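Local structure of nitrite oxidoreductase subunit B (Kuenenia stuttgartiensis, 7B04) at residues Y304-L316 with F320-M332. The protein probably relays electrons through its iron-sulfur clusters between the catalytic subunit and a heme-bearing partner during the oxidation of nitrite to nitrate. Sequence-based numbering, arbitrary orientation.
Sequences YYIPPRWAPRAYL and FGPGVDEAIEKFM
Ile328 presses its CD1 methyl over the centre of one face of the Arg313 guanidinium, 3.5 Å from CZ, while its CG2 branch lies beside NH1. The arginine chain bends at chi2 (-74°) and thereby folds back to the loop before its own helix. There NH1 and NH2 of Arg313 grip the Arg309 carbonyl oxygen end-on, both from the same face of that carbonyl; the bond from Arg313 NH2 to Arg309 O is 3.1 Å long and comes from well above the carbonyl plane. A weak bond from NH2 to Ala311 O adds a second loop carbonyl in the guanidinium plane. Asp325 OD1 sits near the edge of the guanidinium, 4.4 Å from Arg313 NE and too distant for a salt bridge; its OD2 is paired with Arg317 instead. With an alanine in place of Arg313, the Arg309 carbonyl would probably lose both of its side-chain donors and Ile328 the flat surface against which its methyl packs. The two segments follow one another in the fold: strand 303-306, in the mixed sheet with 25-31, leads through a loop with three prolines to helix 313-320, and a type I beta turn from Gly321 to Val324, opened by the positive phi of Gly321, leads into helix 324-332. This second helix packs on the loop through Pro307, whose CB meets Val324 CG1 at 3.9 Å and whose CD touches Ala327 CB. From the other helix, Leu316 crosses Val324 at about a right angle, CB against CG1 at 3.6 Å. Phe320, whose N donates to Leu316 O, meets strand residue Tyr305 through its ring: Phe320 CE1 comes to 3.5 Å from Tyr305 CD2, with the ring planes inclined at 46°. The Tyr305 side chain lies about 8 Å from a bound [4Fe-4S] cluster.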
ATOM      1  N   TYR A 304      21.159   8.603   8.935  1.00 32.63           N
ATOM      2  CA  TYR A 304      21.650   9.580   7.976  1.00 36.11           C
ATOM      3  C   TYR A 304      20.999   9.354   6.621  1.00 37.24           C
ATOM      4  O   TYR A 304      20.797   8.211   6.200  1.00 34.51           O
ATOM      5  CB  TYR A 304      23.172   9.499   7.854  1.00 34.53           C
ATOM      6  CG  TYR A 304      23.899   9.737   9.156  1.00 33.95           C
ATOM      7  CD1 TYR A 304      24.333  11.008   9.509  1.00 36.95           C
ATOM      8  CD2 TYR A 304      24.142   8.693  10.037  1.00 32.43           C
ATOM      9  CE1 TYR A 304      24.995  11.228  10.700  1.00 40.82           C
ATOM     10  CE2 TYR A 304      24.805   8.903  11.227  1.00 36.68           C
ATOM     11  CZ  TYR A 304      25.227  10.173  11.555  1.00 40.59           C
ATOM     12  OH  TYR A 304      25.885  10.385  12.743  1.00 39.74           O
ATOM     13  N   TYR A 305      20.665  10.449   5.942  1.00 33.88           N
ATOM     14  CA  TYR A 305      19.884  10.404   4.717  1.00 34.76           C
ATOM     15  C   TYR A 305      20.679  10.967   3.550  1.00 37.68           C
ATOM     16  O   TYR A 305      21.395  11.963   3.697  1.00 42.57           O
ATOM     17  CB  TYR A 305      18.591  11.212   4.858  1.00 34.94           C
ATOM     18  CG  TYR A 305      17.646  10.729   5.932  1.00 31.13           C
ATOM     19  CD1 TYR A 305      16.590   9.886   5.621  1.00 32.38           C
ATOM     20  CD2 TYR A 305      17.798  11.133   7.251  1.00 31.62           C
ATOM     21  CE1 TYR A 305      15.716   9.450   6.595  1.00 32.72           C
ATOM     22  CE2 TYR A 305      16.931  10.701   8.234  1.00 28.69           C
ATOM     23  CZ  TYR A 305      15.892   9.859   7.900  1.00 35.47           C
ATOM     24  OH  TYR A 305      15.024   9.425   8.875  1.00 40.34           O
ATOM     25  N   ILE A 306      20.531  10.341   2.389  1.00 33.75           N
ATOM     26  CA  ILE A 306      20.979  10.916   1.126  1.00 35.24           C
ATOM     27  C   ILE A 306      19.856  11.817   0.620  1.00 34.75           C
ATOM     28  O   ILE A 306      18.758  11.312   0.336  1.00 36.89           O
ATOM     29  CB  ILE A 306      21.324   9.832   0.099  1.00 35.63           C
ATOM     30  CG1 ILE A 306      22.567   9.057   0.542  1.00 31.68           C
ATOM     31  CG2 ILE A 306      21.546  10.450  -1.273  1.00 37.24           C
ATOM     32  CD1 ILE A 306      22.917   7.895  -0.360  1.00 28.12           C
ATOM     33  N   PRO A 307      20.076  13.122   0.498  1.00 36.70           N
ATOM     34  CA  PRO A 307      18.966  14.046   0.233  1.00 35.19           C
ATOM     35  C   PRO A 307      18.354  13.802  -1.133  1.00 35.13           C
ATOM     36  O   PRO A 307      19.001  13.230  -2.022  1.00 37.92           O
ATOM     37  CB  PRO A 307      19.633  15.430   0.305  1.00 37.55           C
ATOM     38  CG  PRO A 307      20.891  15.210   1.087  1.00 38.22           C
ATOM     39  CD  PRO A 307      21.346  13.832   0.722  1.00 37.95           C
ATOM     40  N   PRO A 308      17.100  14.207  -1.334  1.00 40.18           N
ATOM     41  CA  PRO A 308      16.496  14.088  -2.665  1.00 40.32           C
ATOM     42  C   PRO A 308      17.167  15.028  -3.656  1.00 44.83           C
ATOM     43  O   PRO A 308      17.479  16.178  -3.340  1.00 41.34           O
ATOM     44  CB  PRO A 308      15.030  14.475  -2.432  1.00 35.71           C
ATOM     45  CG  PRO A 308      14.814  14.304  -0.962  1.00 32.47           C
ATOM     46  CD  PRO A 308      16.123  14.633  -0.319  1.00 38.82           C
ATOM     47  N   ARG A 309      17.383  14.520  -4.871  1.00 41.99           N
ATOM     48  CA  ARG A 309      18.011  15.314  -5.922  1.00 45.25           C
ATOM     49  C   ARG A 309      17.114  16.439  -6.424  1.00 43.53           C
ATOM     50  O   ARG A 309      17.617  17.384  -7.042  1.00 50.75           O
ATOM     51  CB  ARG A 309      18.418  14.413  -7.088  1.00 40.99           C
ATOM     52  CG  ARG A 309      17.249  13.809  -7.841  1.00 40.73           C
ATOM     53  CD  ARG A 309      17.706  13.128  -9.119  1.00 41.75           C
ATOM     54  NE  ARG A 309      16.577  12.617  -9.890  1.00 52.93           N
ATOM     55  CZ  ARG A 309      16.673  12.139 -11.126  1.00 46.90           C
ATOM     56  NH1 ARG A 309      15.591  11.695 -11.751  1.00 48.50           N
ATOM     57  NH2 ARG A 309      17.849  12.106 -11.738  1.00 39.73           N
ATOM     58  N   TRP A 310      15.807  16.361  -6.179  1.00 38.14           N
ATOM     59  CA  TRP A 310      14.836  17.226  -6.834  1.00 41.55           C
ATOM     60  C   TRP A 310      14.211  18.262  -5.913  1.00 46.77           C
ATOM     61  O   TRP A 310      13.532  19.170  -6.406  1.00 51.57           O
ATOM     62  CB  TRP A 310      13.713  16.378  -7.444  1.00 42.88           C
ATOM     63  CG  TRP A 310      12.907  15.666  -6.404  1.00 36.50           C
ATOM     64  CD1 TRP A 310      11.762  16.108  -5.809  1.00 37.57           C
ATOM     65  CD2 TRP A 310      13.197  14.391  -5.822  1.00 36.55           C
ATOM     66  NE1 TRP A 310      11.316  15.184  -4.897  1.00 37.72           N
ATOM     67  CE2 TRP A 310      12.179  14.119  -4.886  1.00 39.75           C
ATOM     68  CE3 TRP A 310      14.215  13.451  -6.004  1.00 33.71           C
ATOM     69  CZ2 TRP A 310      12.151  12.946  -4.136  1.00 39.21           C
ATOM     70  CZ3 TRP A 310      14.185  12.287  -5.259  1.00 32.29           C
ATOM     71  CH2 TRP A 310      13.160  12.045  -4.336  1.00 38.79           C
ATOM     72  N   ALA A 311      14.412  18.157  -4.608  1.00 46.10           N
ATOM     73  CA  ALA A 311      13.749  19.062  -3.687  1.00 38.00           C
ATOM     74  C   ALA A 311      14.478  20.404  -3.638  1.00 41.05           C
ATOM     75  O   ALA A 311      15.672  20.478  -3.940  1.00 46.81           O
ATOM     76  CB  ALA A 311      13.693  18.452  -2.291  1.00 43.02           C
ATOM     77  N   PRO A 312      13.773  21.478  -3.285  1.00 37.77           N
ATOM     78  CA  PRO A 312      14.435  22.779  -3.133  1.00 44.14           C
ATOM     79  C   PRO A 312      15.597  22.686  -2.159  1.00 46.61           C
ATOM     80  O   PRO A 312      15.464  22.158  -1.052  1.00 44.86           O
ATOM     81  CB  PRO A 312      13.319  23.681  -2.599  1.00 41.42           C
ATOM     82  CG  PRO A 312      12.072  23.065  -3.114  1.00 41.69           C
ATOM     83  CD  PRO A 312      12.314  21.581  -3.117  1.00 39.04           C
ATOM     84  N   ARG A 313      16.754  23.197  -2.586  1.00 44.25           N
ATOM     85  CA  ARG A 313      17.950  23.053  -1.769  1.00 40.34           C
ATOM     86  C   ARG A 313      17.828  23.807  -0.452  1.00 40.87           C
ATOM     87  O   ARG A 313      18.333  23.334   0.569  1.00 43.39           O
ATOM     88  CB  ARG A 313      19.178  23.531  -2.545  1.00 40.30           C
ATOM     89  CG  ARG A 313      19.425  22.781  -3.847  1.00 41.75           C
ATOM     90  CD  ARG A 313      19.974  21.385  -3.599  1.00 41.60           C
ATOM     91  NE  ARG A 313      20.380  20.725  -4.838  1.00 45.49           N
ATOM     92  CZ  ARG A 313      19.580  19.958  -5.573  1.00 53.76           C
ATOM     93  NH1 ARG A 313      20.034  19.397  -6.685  1.00 45.85           N
ATOM     94  NH2 ARG A 313      18.326  19.749  -5.195  1.00 46.12           N
ATOM     95  N   ALA A 314      17.102  24.928  -0.435  1.00 46.64           N
ATOM     96  CA  ALA A 314      16.939  25.692   0.800  1.00 47.83           C
ATOM     97  C   ALA A 314      16.241  24.864   1.871  1.00 43.45           C
ATOM     98  O   ALA A 314      16.674  24.830   3.028  1.00 42.04           O
ATOM     99  CB  ALA A 314      16.160  26.977   0.522  1.00 49.74           C
ATOM    100  N   TYR A 315      15.154  24.187   1.501  1.00 49.93           N
ATOM    101  CA  TYR A 315      14.468  23.314   2.447  1.00 43.98           C
ATOM    102  C   TYR A 315      15.381  22.177   2.895  1.00 36.70           C
ATOM    103  O   TYR A 315      15.395  21.809   4.075  1.00 39.25           O
ATOM    104  CB  TYR A 315      13.183  22.769   1.822  1.00 43.62           C
ATOM    105  CG  TYR A 315      12.287  22.001   2.774  1.00 46.69           C
ATOM    106  CD1 TYR A 315      11.463  22.663   3.677  1.00 46.04           C
ATOM    107  CD2 TYR A 315      12.256  20.612   2.760  1.00 44.70           C
ATOM    108  CE1 TYR A 315      10.641  21.962   4.546  1.00 41.92           C
ATOM    109  CE2 TYR A 315      11.439  19.904   3.622  1.00 41.52           C
ATOM    110  CZ  TYR A 315      10.635  20.583   4.512  1.00 43.93           C
ATOM    111  OH  TYR A 315       9.822  19.876   5.369  1.00 46.58           O
ATOM    112  N   LEU A 316      16.140  21.599   1.959  1.00 34.96           N
ATOM    113  CA  LEU A 316      17.006  20.471   2.291  1.00 37.61           C
ATOM    114  C   LEU A 316      18.132  20.862   3.247  1.00 43.01           C
ATOM    115  O   LEU A 316      18.450  20.100   4.170  1.00 39.21           O
ATOM    116  CB  LEU A 316      17.584  19.869   1.009  1.00 36.59           C
ATOM    117  CG  LEU A 316      16.644  19.149   0.038  1.00 40.20           C
ATOM    118  CD1 LEU A 316      17.451  18.390  -1.003  1.00 47.39           C
ATOM    119  CD2 LEU A 316      15.700  18.210   0.776  1.00 36.11           C
ATOM    120  N   PHE A 320      18.860  18.916   6.730  1.00 36.92           N
ATOM    121  CA  PHE A 320      20.010  18.024   6.833  1.00 36.59           C
ATOM    122  C   PHE A 320      21.330  18.764   7.016  1.00 39.05           C
ATOM    123  O   PHE A 320      22.389  18.126   7.010  1.00 43.09           O
ATOM    124  CB  PHE A 320      20.099  17.126   5.594  1.00 31.46           C
ATOM    125  CG  PHE A 320      18.880  16.281   5.367  1.00 39.25           C
ATOM    126  CD1 PHE A 320      18.592  15.215   6.203  1.00 33.83           C
ATOM    127  CD2 PHE A 320      18.025  16.548   4.309  1.00 42.29           C
ATOM    128  CE1 PHE A 320      17.471  14.434   5.991  1.00 39.04           C
ATOM    129  CE2 PHE A 320      16.903  15.771   4.092  1.00 38.61           C
ATOM    130  CZ  PHE A 320      16.626  14.712   4.934  1.00 42.42           C
ATOM    131  N   GLY A 321      21.302  20.083   7.183  1.00 41.17           N
ATOM    132  CA  GLY A 321      22.513  20.847   7.363  1.00 44.40           C
ATOM    133  C   GLY A 321      23.096  21.322   6.048  1.00 47.04           C
ATOM    134  O   GLY A 321      22.485  21.187   4.984  1.00 40.56           O
ATOM    135  N   PRO A 322      24.312  21.876   6.094  1.00 49.42           N
ATOM    136  CA  PRO A 322      24.901  22.469   4.884  1.00 41.49           C
ATOM    137  C   PRO A 322      25.532  21.469   3.930  1.00 40.10           C
ATOM    138  O   PRO A 322      25.846  21.845   2.793  1.00 35.79           O
ATOM    139  CB  PRO A 322      25.960  23.421   5.452  1.00 38.22           C
ATOM    140  CG  PRO A 322      26.360  22.794   6.742  1.00 40.04           C
ATOM    141  CD  PRO A 322      25.141  22.103   7.290  1.00 45.39           C
ATOM    142  N   GLY A 323      25.717  20.216   4.339  1.00 38.87           N
ATOM    143  CA  GLY A 323      26.332  19.218   3.483  1.00 35.18           C
ATOM    144  C   GLY A 323      25.469  18.731   2.339  1.00 38.68           C
ATOM    145  O   GLY A 323      25.914  17.872   1.572  1.00 44.76           O
ATOM    146  N   VAL A 324      24.247  19.253   2.213  1.00 38.59           N
ATOM    147  CA  VAL A 324      23.295  18.752   1.224  1.00 35.04           C
ATOM    148  C   VAL A 324      23.834  18.915  -0.193  1.00 39.29           C
ATOM    149  O   VAL A 324      23.722  18.003  -1.023  1.00 36.12           O
ATOM    150  CB  VAL A 324      21.938  19.460   1.393  1.00 35.18           C
ATOM    151  CG1 VAL A 324      20.991  19.066   0.276  1.00 34.82           C
ATOM    152  CG2 VAL A 324      21.334  19.133   2.752  1.00 42.37           C
ATOM    153  N   ASP A 325      24.418  20.078  -0.497  1.00 42.19           N
ATOM    154  CA  ASP A 325      24.810  20.384  -1.873  1.00 41.37           C
ATOM    155  C   ASP A 325      25.826  19.385  -2.413  1.00 42.92           C
ATOM    156  O   ASP A 325      25.696  18.910  -3.547  1.00 47.83           O
ATOM    157  CB  ASP A 325      25.383  21.797  -1.946  1.00 42.96           C
ATOM    158  CG  ASP A 325      24.354  22.855  -1.636  1.00 53.59           C
ATOM    159  OD1 ASP A 325      23.216  22.746  -2.140  1.00 51.33           O
ATOM    160  OD2 ASP A 325      24.677  23.796  -0.880  1.00 58.74           O
ATOM    161  N   GLU A 326      26.838  19.049  -1.616  1.00 41.76           N
ATOM    162  CA  GLU A 326      27.861  18.116  -2.066  1.00 44.18           C
ATOM    163  C   GLU A 326      27.374  16.675  -2.078  1.00 47.44           C
ATOM    164  O   GLU A 326      27.902  15.866  -2.848  1.00 53.45           O
ATOM    165  CB  GLU A 326      29.119  18.268  -1.207  1.00 54.47           C
ATOM    166  CG  GLU A 326      29.796  19.613  -1.429  1.00 49.03           C
ATOM    167  CD  GLU A 326      30.993  19.834  -0.532  1.00 51.46           C
ATOM    168  OE1 GLU A 326      31.279  18.959   0.312  1.00 47.26           O
ATOM    169  OE2 GLU A 326      31.645  20.889  -0.672  1.00 73.00           O
ATOM    170  N   ALA A 327      26.397  16.334  -1.237  1.00 44.75           N
ATOM    171  CA  ALA A 327      25.855  14.980  -1.250  1.00 41.81           C
ATOM    172  C   ALA A 327      25.111  14.699  -2.551  1.00 41.64           C
ATOM    173  O   ALA A 327      25.277  13.630  -3.148  1.00 45.44           O
ATOM    174  CB  ALA A 327      24.929  14.779  -0.050  1.00 37.92           C
ATOM    175  N   ILE A 328      24.285  15.645  -2.999  1.00 42.17           N
ATOM    176  CA  ILE A 328      23.520  15.453  -4.228  1.00 43.33           C
ATOM    177  C   ILE A 328      24.446  15.398  -5.438  1.00 44.50           C
ATOM    178  O   ILE A 328      24.240  14.598  -6.359  1.00 38.92           O
ATOM    179  CB  ILE A 328      22.463  16.561  -4.365  1.00 33.96           C
ATOM    180  CG1 ILE A 328      21.511  16.529  -3.169  1.00 38.09           C
ATOM    181  CG2 ILE A 328      21.687  16.407  -5.657  1.00 35.81           C
ATOM    182  CD1 ILE A 328      20.516  17.658  -3.156  1.00 36.63           C
ATOM    183  N   GLU A 329      25.482  16.241  -5.453  1.00 44.23           N
ATOM    184  CA  GLU A 329      26.415  16.255  -6.577  1.00 47.81           C
ATOM    185  C   GLU A 329      27.091  14.895  -6.735  1.00 48.83           C
ATOM    186  O   GLU A 329      27.346  14.441  -7.858  1.00 46.81           O
ATOM    187  CB  GLU A 329      27.437  17.379  -6.383  1.00 51.01           C
ATOM    188  CG  GLU A 329      28.469  17.535  -7.494  1.00 51.67           C
ATOM    189  CD  GLU A 329      29.813  16.950  -7.129  1.00 70.95           C
ATOM    190  OE1 GLU A 329      30.166  16.998  -5.932  1.00 65.34           O
ATOM    191  OE2 GLU A 329      30.518  16.454  -8.036  1.00 71.28           O
ATOM    192  N   LYS A 330      27.415  14.247  -5.615  1.00 51.13           N
ATOM    193  CA  LYS A 330      28.000  12.910  -5.668  1.00 44.61           C
ATOM    194  C   LYS A 330      26.985  11.875  -6.145  1.00 39.95           C
ATOM    195  O   LYS A 330      27.336  10.954  -6.891  1.00 43.18           O
ATOM    196  CB  LYS A 330      28.552  12.524  -4.297  1.00 39.66           C
ATOM    197  CG  LYS A 330      29.735  13.361  -3.840  1.00 42.19           C
ATOM    198  CD  LYS A 330      30.348  12.799  -2.569  1.00 37.47           C
ATOM    199  CE  LYS A 330      31.386  13.747  -1.993  1.00 41.76           C
ATOM    200  NZ  LYS A 330      32.512  13.974  -2.942  1.00 38.97           N
ATOM    201  N   PHE A 331      25.724  12.005  -5.721  1.00 41.06           N
ATOM    202  CA  PHE A 331      24.732  10.974  -6.019  1.00 44.15           C
ATOM    203  C   PHE A 331      24.264  11.006  -7.471  1.00 43.46           C
ATOM    204  O   PHE A 331      24.149   9.951  -8.104  1.00 45.54           O
ATOM    205  CB  PHE A 331      23.522  11.111  -5.091  1.00 35.12           C
ATOM    206  CG  PHE A 331      22.304  10.379  -5.586  1.00 33.97           C
ATOM    207  CD1 PHE A 331      22.179   9.015  -5.389  1.00 40.53           C
ATOM    208  CD2 PHE A 331      21.297  11.050  -6.265  1.00 30.72           C
ATOM    209  CE1 PHE A 331      21.068   8.333  -5.850  1.00 42.90           C
ATOM    210  CE2 PHE A 331      20.188  10.373  -6.733  1.00 35.27           C
ATOM    211  CZ  PHE A 331      20.074   9.012  -6.524  1.00 38.89           C
ATOM    212  N   MET A 332      23.969  12.196  -8.007  1.00 44.23           N
ATOM    213  CA  MET A 332      23.336  12.278  -9.322  1.00 47.09           C
ATOM    214  C   MET A 332      24.207  11.671 -10.411  1.00 48.59           C
ATOM    215  O   MET A 332      23.688  11.100 -11.377  1.00 46.58           O
ATOM    216  CB  MET A 332      23.018  13.731  -9.668  1.00 46.25           C
ATOM    217  CG  MET A 332      22.047  14.405  -8.725  1.00 44.02           C
ATOM    218  SD  MET A 332      21.828  16.141  -9.150  1.00 66.15           S
ATOM    219  CE  MET A 332      20.966  15.996 -10.710  1.00 41.81           C
TER